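Subdomain of Desmoplakin Carboxy-Terminal domain (DPCT) (Homo sapiens, PDB 1LM5) is an intermediate filament-binding fragment of desmoplakin, built around plakin repeats, and probably contributes to coupling these filaments to desmosomes. Local coordinates at residues Lys81-Ala86 against Gln116-Phe121; Glu103-Lys106 against Pro111-Ala114; Gln157-Tyr162 against Ser176-Ile181; Leu166-Pro169 against Lys174-Tyr177. All coordinates share one frame; numbering follows the deposited sequence.

Contact 1: residues Lys81-Ala86 against Gln116-Phe121; sequences KPAQKA and QRFLEF
Phe-118 presses its ring onto the helix of Lys81-Ala86, and every touch between the two segments involves this one side chain. One element is a CH-pi contact: Ala-83 CA lies over one face of the ring, 3.8 Å from the Phe-118 centroid and 22° off the normal, displaced toward the rim. With CG anti to its own carbonyl carbon (chi1 -56°), Phe-118 directs its ring at helix 74-88.

Apolar touches add to it, with Ala-86 and Pro-82 approaching obliquely. Ala-83 CB approaches Phe-118 CE2 at 3.7 Å, Ala-86 CB meets Phe-118 CD1 at 3.7 Å, and Pro-82 CB is 4.0 Å from Phe-118 CE1. The ring thus rests on one turn of helix 74-88, where two small alanines let it approach the main chain itself; the CA atoms of Ala-83 and Phe-118 are 6.5 Å apart. The axes of the two segments pass at 10.0 Å with a crossing angle of -47°. Helix 36-47 flanks this packing through Glu-44, which touches Ala-83 and Phe-118 and forms a salt bridge with Arg-117.

Just beyond, Ala-86 O is hydrogen-bonded to Gln-122 NE2; between the segments themselves the contact is apolar, and cohesion comes from shape fit and dispersion.

Contact 2: residues Glu103-Lys106 against Pro111-Ala114; sequences EAVK and PYEA
Val-105 meets the start of helix 112-124 with both of its methyl groups. CG1 does most of the touching: it lies 3.8 Å from Tyr-112 CA and 3.9 Å from Tyr-112 CD1, coming at the edge of the ring and near its plane. The branch thus fills the angle between the tyrosine backbone and its ring, without stacking on the aromatic face. CG2 points to the preceding residue, where it is 4.2 Å from Pro-111 O, a loose van der Waals approach.

The valine torsion decides which methyl goes where. Val-105 holds CG1 anti to its backbone N (chi1 172°), which sends that methyl to Tyr-112 and leaves CG2 for the proline carbonyl. The tyrosine ring is set beside its own carbonyl carbon, which leaves CD1 at Val-105 CG1, and the two side chains cross at a slant.

Two consecutive helices are joined here by a short link: helix 101-106 ends, and Pro-111 takes the N-cap position of helix 112-124. The CA atoms of Val-105 and Tyr-112 come within 5.5 Å, so the two helix ends sit close together at the surface of the fragment.

Further out, the turn is tied by backbone hydrogen bonding between Ala-104 and Leu-110, while the Ala-104 side chain packs on Leu-110 and Phe-90. At the other end of the first helix, Glu-103 OE2 accepts a hydrogen bond from Ser-100 N.

Contact 3: residues Gln157-Tyr162 against Ser176-Ile181; sequences QDTSSY and SYKDAI
Thr-159 and Ser-176 are joined through water 1, with no direct hydrogen bond between the segments. The water donates to Thr-159 O at 2.6 Å and is hydrogen-bonded to Ser-176 OG at 2.5 Å, linking the short 3-10 turn after helix 150-157 to the beginning of helix 177-183. Ser-176 is the N-cap of that helix and forms a capping box with Asp-179. Asp-179 N donates to Ser-176 OG at 3.0 Å, and Ser-176 N returns a bond to Asp-179 OD1 at 2.9 Å. The latter is practically straight at the hydrogen (179°), but reaches the anti side of the carboxylate from 32° out of its plane. Thus the serine hydroxyl serves both the helix cap and the water bridge, while OD1 also forms a salt bridge with Lys-164.

Beside the water, Lys-178 sends its aliphatic chain obliquely across Thr-159. A bend at chi2 (76°) precedes an extended run to the amine, and CE packs 3.3 Å from Thr-159 OG1. The amine itself is engaged elsewhere, by Leu-5 O and Glu-6 OE1, and Glu-6 OE1 is also hydrogen-bonded to Thr-159 OG1; the N-terminal segment therefore holds the polar ends of both side chains.

Tyr-162 packs its CB against Ser-176 CB at 3.8 Å, and Lys-178 CB lies obliquely to its ring, 4.5 Å from Tyr-162 CD1. Thr-159 CA sits 3.5 Å above one face of the Tyr-162 ring, offset toward the rim, and the tyrosine OH is hydrogen-bonded to Leu-156 O.

Contact 4: residues Leu166-Pro169 against Lys174-Tyr177; sequences LTCP and KISY
Leu-166 and Ile-175 exchange two backbone hydrogen bonds. Leu-166 N donates to Ile-175 O at 2.8 Å, arriving nearly in line with the C=O bond (169° at the oxygen). In return Ile-175 N donates to Leu-166 O at 2.6 Å, from a position tilted 24° out of the carbonyl plane. That same oxygen receives a CA-H...O contact from Lys-174 CA at 3.0 Å.

The two N-H...O bonds belong to a two-stranded antiparallel beta hairpin, in which Leu-166 and Ile-175 form the hydrogen-bonded pair and Thr-167 and Lys-174 the non-hydrogen-bonded pair. On the face bearing the latter two, Lys-174 NZ donates to Thr-167 OG1 at 2.6 Å. Bends at chi2 and chi3 fold the lysine back across the neighbouring strand to reach it. Thr-167 N has a partner beyond the hairpin, Thr-38 OG1 of helix 36-47.

Leu-166 and Ile-175 point to the other face, where Leu-166 CB meets Ile-175 CG1 at 3.9 Å. Just beyond the strands, Ile-175 CD1 lies 3.6 Å from Cys-168 CB. Leu-166 CD1 reaches Tyr-177 CD1 at 3.9 Å, the two side chains meeting at a slant; the tyrosine OH is hydrogen-bonded to Ile-11 N.

Contacts 1 and 2 share helix 112-124, which meets helix 74-88 in contact 1 and the end of helix 101-106 in contact 2; their centres are 9 Å apart, with contact 2 lying within the stretch of chain that contact 1 spans. Contacts 3 and 4 follow later in sequence, 10 Å apart between centres, and share Ser-176 and Tyr-177, where strand 174-175 passes into helix 177-183. The two groups meet through helix 112-124: Glu-120 packs on Tyr-162, and the Phe-121 and Tyr-177 rings stack edge-to-face. Contact 2, at the surface, stays about 10 Å from contact 4 at nearest atoms. Helix 112-124 thereby links the earlier helices to the later hairpin and helix 177-183 in this fragment.

Contact 1: residues Lys81-Ala86 against Gln116-Phe121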
loop_
_atom_site.group_PDB
_atom_site.type_symbol
_atom_site.label_atom_id
_atom_site.label_comp_id
_atom_site.label_asym_id
_atom_site.label_seq_id
_atom_site.Cartn_x
_atom_site.Cartn_y
_atom_site.Cartn_z
ATOM N N LYS B 81 -8.692 -11.473 14.983
ATOM C CA LYS B 81 -7.568 -10.754 15.574
ATOM C C LYS B 81 -6.214 -11.149 14.993
ATOM O O LYS B 81 -5.426 -10.285 14.591
ATOM C CB LYS B 81 -7.565 -10.930 17.104
ATOM C CG LYS B 81 -8.739 -10.235 17.800
ATOM C CD LYS B 81 -8.882 -10.702 19.252
ATOM C CE LYS B 81 -10.084 -10.072 19.965
ATOM N NZ LYS B 81 -9.886 -8.637 20.346
ATOM N N PRO B 82 -5.918 -12.459 14.939
ATOM C CA PRO B 82 -4.616 -12.854 14.383
ATOM C C PRO B 82 -4.421 -12.325 12.958
ATOM O O PRO B 82 -3.333 -11.880 12.601
ATOM C CB PRO B 82 -4.662 -14.375 14.427
ATOM C CG PRO B 82 -5.582 -14.661 15.601
ATOM C CD PRO B 82 -6.679 -13.632 15.400
ATOM N N ALA B 83 -5.474 -12.383 12.144
ATOM C CA ALA B 83 -5.394 -11.892 10.765
ATOM C C ALA B 83 -5.092 -10.395 10.753
ATOM O O ALA B 83 -4.316 -9.910 9.928
ATOM C CB ALA B 83 -6.706 -12.154 10.028
ATOM N N GLN B 84 -5.726 -9.656 11.654
ATOM C CA GLN B 84 -5.480 -8.220 11.716
ATOM C C GLN B 84 -4.028 -8.028 12.129
ATOM O O GLN B 84 -3.336 -7.162 11.611
ATOM C CB GLN B 84 -6.408 -7.530 12.720
ATOM C CG GLN B 84 -6.255 -6.016 12.725
ATOM C CD GLN B 84 -7.371 -5.301 13.465
ATOM O OE1 GLN B 84 -7.540 -5.471 14.676
ATOM N NE2 GLN B 84 -8.142 -4.492 12.738
ATOM N N LYS B 85 -3.570 -8.852 13.065
ATOM C CA LYS B 85 -2.190 -8.767 13.518
ATOM C C LYS B 85 -1.240 -9.060 12.368
ATOM O O LYS B 85 -0.131 -8.536 12.331
ATOM C CB LYS B 85 -1.927 -9.749 14.664
ATOM C CG LYS B 85 -2.394 -9.259 16.023
ATOM C CD LYS B 85 -2.085 -10.287 17.095
ATOM C CE LYS B 85 -2.615 -9.851 18.450
ATOM N NZ LYS B 85 -1.996 -8.565 18.888
ATOM N N ALA B 86 -1.674 -9.902 11.432
ATOM C CA ALA B 86 -0.843 -10.242 10.282
ATOM C C ALA B 86 -0.571 -8.986 9.479
ATOM O O ALA B 86 0.365 -8.930 8.682
ATOM C CB ALA B 86 -1.533 -11.276 9.414
ATOM N N GLN B 116 0.086 -19.283 7.274
ATOM C CA GLN B 116 0.150 -19.583 5.852
ATOM C C GLN B 116 -1.007 -18.975 5.085
ATOM O O GLN B 116 -0.829 -18.485 3.974
ATOM C CB GLN B 116 0.171 -21.092 5.622
ATOM C CG GLN B 116 1.565 -21.641 5.504
ATOM C CD GLN B 116 2.359 -20.953 4.411
ATOM O OE1 GLN B 116 2.036 -21.053 3.221
ATOM N NE2 GLN B 116 3.400 -20.251 4.807
ATOM N N ARG B 117 -2.191 -19.022 5.674
ATOM C CA ARG B 117 -3.365 -18.448 5.031
ATOM C C ARG B 117 -3.095 -16.969 4.818
ATOM O O ARG B 117 -3.294 -16.429 3.735
ATOM C CB ARG B 117 -4.603 -18.553 5.923
ATOM C CG ARG B 117 -5.239 -19.903 6.034
ATOM C CD ARG B 117 -6.718 -19.735 6.376
ATOM N NE ARG B 117 -6.941 -19.062 7.652
ATOM C CZ ARG B 117 -6.780 -19.634 8.842
ATOM N NH1 ARG B 117 -6.392 -20.901 8.924
ATOM N NH2 ARG B 117 -7.009 -18.945 9.950
ATOM N N PHE B 118 -2.644 -16.318 5.884
ATOM C CA PHE B 118 -2.404 -14.890 5.851
ATOM C C PHE B 118 -1.357 -14.503 4.815
ATOM O O PHE B 118 -1.555 -13.574 4.034
ATOM C CB PHE B 118 -2.003 -14.420 7.248
ATOM C CG PHE B 118 -3.008 -14.759 8.318
ATOM C CD1 PHE B 118 -2.632 -14.754 9.658
ATOM C CD2 PHE B 118 -4.334 -15.064 7.994
ATOM C CE1 PHE B 118 -3.555 -15.041 10.662
ATOM C CE2 PHE B 118 -5.264 -15.356 8.989
ATOM C CZ PHE B 118 -4.864 -15.344 10.337
ATOM N N LEU B 119 -0.242 -15.217 4.807
ATOM C CA LEU B 119 0.799 -14.935 3.831
ATOM C C LEU B 119 0.260 -15.071 2.414
ATOM O O LEU B 119 0.555 -14.255 1.537
ATOM C CB LEU B 119 1.972 -15.894 4.025
ATOM C CG LEU B 119 2.673 -15.752 5.368
ATOM C CD1 LEU B 119 3.722 -16.860 5.519
ATOM C CD2 LEU B 119 3.321 -14.393 5.446
ATOM N N GLU B 120 -0.540 -16.099 2.188
ATOM C CA GLU B 120 -1.102 -16.315 0.867
ATOM C C GLU B 120 -2.087 -15.228 0.486
ATOM O O GLU B 120 -2.077 -14.739 -0.639
ATOM C CB GLU B 120 -1.769 -17.674 0.810
ATOM C CG GLU B 120 -0.759 -18.793 1.033
ATOM C CD GLU B 120 -1.412 -20.128 1.201
ATOM O OE1 GLU B 120 -2.638 -20.163 1.456
ATOM O OE2 GLU B 120 -0.694 -21.143 1.100
ATOM N N PHE B 121 -2.936 -14.861 1.433
ATOM C CA PHE B 121 -3.908 -13.814 1.198
ATOM C C PHE B 121 -3.167 -12.559 0.759
ATOM O O PHE B 121 -3.549 -11.908 -0.205
ATOM C CB PHE B 121 -4.673 -13.494 2.478
ATOM C CG PHE B 121 -5.605 -14.580 2.926
ATOM C CD1 PHE B 121 -5.932 -14.702 4.274
ATOM C CD2 PHE B 121 -6.187 -15.449 2.009
ATOM C CE1 PHE B 121 -6.834 -15.677 4.704
ATOM C CE2 PHE B 121 -7.090 -16.433 2.423
ATOM C CZ PHE B 121 -7.415 -16.546 3.776
#

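Contact 2: residues Glu103-Lys106 against Pro111-Ala114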
loop_
_atom_site.group_PDB
_atom_site.type_symbol
_atom_site.label_atom_id
_atom_site.label_comp_id
_atom_site.label_asym_id
_atom_site.label_seq_id
_atom_site.Cartn_x
_atom_site.Cartn_y
_atom_site.Cartn_z
ATOM N N GLU B 103 7.177 -14.454 10.512
ATOM C CA GLU B 103 8.011 -14.484 11.705
ATOM C C GLU B 103 7.193 -15.027 12.868
ATOM O O GLU B 103 7.673 -15.858 13.639
ATOM C CB GLU B 103 8.513 -13.079 12.028
ATOM C CG GLU B 103 9.133 -12.361 10.834
ATOM C CD GLU B 103 9.489 -10.912 11.124
ATOM O OE1 GLU B 103 10.514 -10.674 11.801
ATOM O OE2 GLU B 103 8.743 -10.010 10.683
ATOM N N ALA B 104 5.945 -14.574 12.973
ATOM C CA ALA B 104 5.068 -15.021 14.050
ATOM C C ALA B 104 4.885 -16.531 14.039
ATOM O O ALA B 104 4.760 -17.160 15.101
ATOM C CB ALA B 104 3.714 -14.334 13.948
ATOM N N VAL B 105 4.845 -17.112 12.847
ATOM C CA VAL B 105 4.687 -18.550 12.734
ATOM C C VAL B 105 5.955 -19.174 13.290
ATOM O O VAL B 105 5.904 -20.122 14.077
ATOM C CB VAL B 105 4.520 -18.997 11.274
ATOM C CG1 VAL B 105 4.556 -20.517 11.193
ATOM C CG2 VAL B 105 3.185 -18.496 10.736
ATOM N N LYS B 106 7.093 -18.627 12.878
ATOM C CA LYS B 106 8.373 -19.143 13.336
ATOM C C LYS B 106 8.466 -19.187 14.852
ATOM O O LYS B 106 8.968 -20.158 15.418
ATOM C CB LYS B 106 9.526 -18.298 12.790
ATOM C CG LYS B 106 9.941 -18.637 11.368
ATOM C CD LYS B 106 11.200 -17.871 10.937
ATOM C CE LYS B 106 12.430 -18.248 11.777
ATOM N NZ LYS B 106 12.354 -17.772 13.193
ATOM N N PRO B 111 -0.227 -20.162 14.645
ATOM C CA PRO B 111 -0.204 -21.529 14.120
ATOM C C PRO B 111 0.171 -21.480 12.637
ATOM O O PRO B 111 -0.223 -20.555 11.924
ATOM C CB PRO B 111 -1.637 -22.002 14.342
ATOM C CG PRO B 111 -2.028 -21.281 15.591
ATOM C CD PRO B 111 -1.494 -19.889 15.345
ATOM N N TYR B 112 0.937 -22.465 12.184
ATOM C CA TYR B 112 1.374 -22.520 10.793
ATOM C C TYR B 112 0.244 -22.308 9.790
ATOM O O TYR B 112 0.398 -21.563 8.822
ATOM C CB TYR B 112 2.027 -23.867 10.497
ATOM C CG TYR B 112 2.495 -23.995 9.064
ATOM C CD1 TYR B 112 3.640 -23.339 8.628
ATOM C CD2 TYR B 112 1.768 -24.740 8.138
ATOM C CE1 TYR B 112 4.051 -23.417 7.304
ATOM C CE2 TYR B 112 2.172 -24.825 6.806
ATOM C CZ TYR B 112 3.314 -24.160 6.400
ATOM O OH TYR B 112 3.722 -24.238 5.089
ATOM N N GLU B 113 -0.875 -22.989 10.010
ATOM C CA GLU B 113 -2.020 -22.886 9.111
ATOM C C GLU B 113 -2.532 -21.461 8.948
ATOM O O GLU B 113 -2.712 -20.987 7.824
ATOM C CB GLU B 113 -3.153 -23.779 9.596
ATOM C CG GLU B 113 -3.306 -25.057 8.806
ATOM C CD GLU B 113 -4.481 -25.878 9.294
ATOM O OE1 GLU B 113 -5.580 -25.295 9.460
ATOM O OE2 GLU B 113 -4.307 -27.099 9.511
ATOM N N ALA B 114 -2.771 -20.790 10.072
ATOM C CA ALA B 114 -3.255 -19.413 10.060
ATOM C C ALA B 114 -2.225 -18.516 9.377
ATOM O O ALA B 114 -2.560 -17.722 8.495
ATOM C CB ALA B 114 -3.492 -18.931 11.483
#

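Contact 3: residues Gln157-Tyr162 against Ser176-Ile181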
loop_
_atom_site.group_PDB
_atom_site.type_symbol
_atom_site.label_atom_id
_atom_site.label_comp_id
_atom_site.label_asym_id
_atom_site.label_seq_id
_atom_site.Cartn_x
_atom_site.Cartn_y
_atom_site.Cartn_z
ATOM N N GLN B 157 4.769 -18.618 -4.376
ATOM C CA GLN B 157 4.707 -18.450 -5.820
ATOM C C GLN B 157 3.842 -19.508 -6.500
ATOM O O GLN B 157 3.129 -19.212 -7.462
ATOM C CB GLN B 157 6.120 -18.492 -6.399
ATOM C CG GLN B 157 6.172 -18.559 -7.910
ATOM C CD GLN B 157 7.479 -19.133 -8.393
ATOM O OE1 GLN B 157 8.546 -18.593 -8.104
ATOM N NE2 GLN B 157 7.410 -20.242 -9.125
ATOM N N ASP B 158 3.909 -20.740 -6.011
ATOM C CA ASP B 158 3.128 -21.828 -6.584
ATOM C C ASP B 158 1.675 -21.713 -6.133
ATOM O O ASP B 158 1.142 -22.605 -5.465
ATOM C CB ASP B 158 3.695 -23.177 -6.146
ATOM C CG ASP B 158 2.988 -24.345 -6.807
ATOM O OD1 ASP B 158 3.218 -25.500 -6.393
ATOM O OD2 ASP B 158 2.200 -24.108 -7.744
ATOM N N THR B 159 1.046 -20.606 -6.509
ATOM C CA THR B 159 -0.337 -20.338 -6.139
ATOM C C THR B 159 -1.261 -21.494 -6.487
ATOM O O THR B 159 -2.256 -21.726 -5.807
ATOM C CB THR B 159 -0.853 -19.057 -6.826
ATOM O OG1 THR B 159 -0.786 -19.211 -8.251
ATOM C CG2 THR B 159 -0.007 -17.858 -6.410
ATOM N N SER B 160 -0.920 -22.224 -7.545
ATOM C CA SER B 160 -1.728 -23.352 -7.980
ATOM C C SER B 160 -1.826 -24.425 -6.910
ATOM O O SER B 160 -2.819 -25.147 -6.841
ATOM C CB SER B 160 -1.139 -23.964 -9.255
ATOM O OG SER B 160 -1.072 -23.005 -10.295
ATOM N N SER B 161 -0.808 -24.517 -6.062
ATOM C CA SER B 161 -0.794 -25.534 -5.016
ATOM C C SER B 161 -1.252 -25.077 -3.629
ATOM O O SER B 161 -1.034 -25.780 -2.639
ATOM C CB SER B 161 0.605 -26.144 -4.910
ATOM O OG SER B 161 1.552 -25.159 -4.533
ATOM N N TYR B 162 -1.880 -23.914 -3.543
ATOM C CA TYR B 162 -2.365 -23.438 -2.250
ATOM C C TYR B 162 -3.436 -24.378 -1.717
ATOM O O TYR B 162 -4.252 -24.903 -2.476
ATOM C CB TYR B 162 -2.983 -22.049 -2.370
ATOM C CG TYR B 162 -2.015 -20.899 -2.455
ATOM C CD1 TYR B 162 -2.482 -19.586 -2.430
ATOM C CD2 TYR B 162 -0.639 -21.111 -2.572
ATOM C CE1 TYR B 162 -1.617 -18.512 -2.522
ATOM C CE2 TYR B 162 0.238 -20.037 -2.667
ATOM C CZ TYR B 162 -0.254 -18.742 -2.643
ATOM O OH TYR B 162 0.598 -17.668 -2.768
ATOM N N SER B 176 -9.025 -22.685 -3.161
ATOM C CA SER B 176 -8.043 -21.847 -2.509
ATOM C C SER B 176 -8.482 -20.417 -2.725
ATOM O O SER B 176 -9.440 -20.144 -3.462
ATOM C CB SER B 176 -6.666 -22.045 -3.147
ATOM O OG SER B 176 -6.628 -21.470 -4.441
ATOM N N TYR B 177 -7.772 -19.500 -2.093
ATOM C CA TYR B 177 -8.087 -18.100 -2.263
ATOM C C TYR B 177 -7.771 -17.683 -3.687
ATOM O O TYR B 177 -8.442 -16.822 -4.256
ATOM C CB TYR B 177 -7.283 -17.248 -1.293
ATOM C CG TYR B 177 -7.873 -15.866 -1.155
ATOM C CD1 TYR B 177 -9.029 -15.666 -0.409
ATOM C CD2 TYR B 177 -7.287 -14.768 -1.776
ATOM C CE1 TYR B 177 -9.596 -14.405 -0.276
ATOM C CE2 TYR B 177 -7.843 -13.493 -1.649
ATOM C CZ TYR B 177 -8.997 -13.326 -0.891
ATOM O OH TYR B 177 -9.533 -12.074 -0.711
ATOM N N LYS B 178 -6.723 -18.274 -4.248
ATOM C CA LYS B 178 -6.332 -17.997 -5.618
ATOM C C LYS B 178 -7.523 -18.379 -6.500
ATOM O O LYS B 178 -7.914 -17.635 -7.405
ATOM C CB LYS B 178 -5.101 -18.837 -5.973
ATOM C CG LYS B 178 -4.836 -19.009 -7.451
ATOM C CD LYS B 178 -4.254 -17.776 -8.091
ATOM C CE LYS B 178 -3.659 -18.146 -9.446
ATOM N NZ LYS B 178 -3.106 -16.958 -10.155
ATOM N N ASP B 179 -8.100 -19.545 -6.230
ATOM C CA ASP B 179 -9.262 -20.004 -6.984
ATOM C C ASP B 179 -10.410 -19.031 -6.808
ATOM O O ASP B 179 -11.119 -18.725 -7.755
ATOM C CB ASP B 179 -9.751 -21.362 -6.486
ATOM C CG ASP B 179 -8.773 -22.474 -6.760
ATOM O OD1 ASP B 179 -8.713 -23.411 -5.942
ATOM O OD2 ASP B 179 -8.077 -22.415 -7.794
ATOM N N ALA B 180 -10.604 -18.586 -5.571
ATOM C CA ALA B 180 -11.678 -17.667 -5.250
ATOM C C ALA B 180 -11.553 -16.404 -6.092
ATOM O O ALA B 180 -12.533 -15.935 -6.647
ATOM C CB ALA B 180 -11.646 -17.325 -3.770
ATOM N N ILE B 181 -10.342 -15.865 -6.198
ATOM C CA ILE B 181 -10.141 -14.657 -6.978
ATOM C C ILE B 181 -10.438 -14.930 -8.446
ATOM O O ILE B 181 -11.014 -14.094 -9.141
ATOM C CB ILE B 181 -8.706 -14.139 -6.832
ATOM C CG1 ILE B 181 -8.480 -13.680 -5.396
ATOM C CG2 ILE B 181 -8.458 -12.994 -7.796
ATOM C CD1 ILE B 181 -7.035 -13.317 -5.092
HETATM O O HOH W 1 -4.807 -22.435 -5.879
#

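Contact 4: residues Leu166-Pro169 against Lys174-Tyr177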
loop_
_atom_site.group_PDB
_atom_site.type_symbol
_atom_site.label_atom_id
_atom_site.label_comp_id
_atom_site.label_asym_id
_atom_site.label_seq_id
_atom_site.Cartn_x
_atom_site.Cartn_y
_atom_site.Cartn_z
ATOM N N LEU B 166 -11.023 -22.836 1.383
ATOM C CA LEU B 166 -12.345 -22.243 1.297
ATOM C C LEU B 166 -13.372 -23.171 0.687
ATOM O O LEU B 166 -13.044 -24.036 -0.120
ATOM C CB LEU B 166 -12.306 -20.976 0.437
ATOM C CG LEU B 166 -11.183 -19.964 0.670
ATOM C CD1 LEU B 166 -11.386 -18.773 -0.259
ATOM C CD2 LEU B 166 -11.179 -19.513 2.120
ATOM N N THR B 167 -14.619 -22.991 1.091
ATOM C CA THR B 167 -15.696 -23.749 0.500
ATOM C C THR B 167 -16.284 -22.709 -0.428
ATOM O O THR B 167 -16.788 -21.688 0.031
ATOM C CB THR B 167 -16.751 -24.159 1.520
ATOM O OG1 THR B 167 -16.185 -25.105 2.430
ATOM C CG2 THR B 167 -17.944 -24.772 0.814
ATOM N N CYS B 168 -16.165 -22.944 -1.729
ATOM C CA CYS B 168 -16.694 -22.024 -2.725
ATOM C C CYS B 168 -18.172 -21.858 -2.395
ATOM O O CYS B 168 -18.925 -22.826 -2.406
ATOM C CB CYS B 168 -16.524 -22.617 -4.128
ATOM S SG CYS B 168 -17.022 -21.528 -5.466
ATOM N N PRO B 169 -18.599 -20.627 -2.093
ATOM C CA PRO B 169 -19.988 -20.316 -1.745
ATOM C C PRO B 169 -21.026 -20.716 -2.770
ATOM O O PRO B 169 -22.194 -20.895 -2.429
ATOM C CB PRO B 169 -19.958 -18.808 -1.533
ATOM C CG PRO B 169 -18.585 -18.569 -1.031
ATOM C CD PRO B 169 -17.755 -19.427 -1.956
ATOM N N LYS B 174 -14.288 -27.246 -2.259
ATOM C CA LYS B 174 -13.167 -26.595 -1.596
ATOM C C LYS B 174 -12.266 -25.962 -2.643
ATOM O O LYS B 174 -11.938 -26.573 -3.651
ATOM C CB LYS B 174 -12.381 -27.608 -0.768
ATOM C CG LYS B 174 -13.239 -28.367 0.241
ATOM C CD LYS B 174 -13.980 -27.433 1.197
ATOM C CE LYS B 174 -13.028 -26.683 2.127
ATOM N NZ LYS B 174 -13.767 -25.804 3.081
ATOM N N ILE B 175 -11.874 -24.722 -2.392
ATOM C CA ILE B 175 -11.031 -23.985 -3.307
ATOM C C ILE B 175 -10.078 -23.138 -2.505
ATOM O O ILE B 175 -10.290 -22.907 -1.322
ATOM C CB ILE B 175 -11.857 -23.044 -4.194
ATOM C CG1 ILE B 175 -12.556 -21.988 -3.328
ATOM C CG2 ILE B 175 -12.883 -23.847 -4.989
ATOM C CD1 ILE B 175 -13.296 -20.928 -4.130
ATOM N N SER B 176 -9.025 -22.685 -3.161
ATOM C CA SER B 176 -8.043 -21.847 -2.509
ATOM C C SER B 176 -8.482 -20.417 -2.725
ATOM O O SER B 176 -9.440 -20.144 -3.462
ATOM C CB SER B 176 -6.666 -22.045 -3.147
ATOM O OG SER B 176 -6.628 -21.470 -4.441
ATOM N N TYR B 177 -7.772 -19.500 -2.093
ATOM C CA TYR B 177 -8.087 -18.100 -2.263
ATOM C C TYR B 177 -7.771 -17.683 -3.687
ATOM O O TYR B 177 -8.442 -16.822 -4.256
ATOM C CB TYR B 177 -7.283 -17.248 -1.293
ATOM C CG TYR B 177 -7.873 -15.866 -1.155
ATOM C CD1 TYR B 177 -9.029 -15.666 -0.409
ATOM C CD2 TYR B 177 -7.287 -14.768 -1.776
ATOM C CE1 TYR B 177 -9.596 -14.405 -0.276
ATOM C CE2 TYR B 177 -7.843 -13.493 -1.649
ATOM C CZ TYR B 177 -8.997 -13.326 -0.891
ATOM O OH TYR B 177 -9.533 -12.074 -0.711
#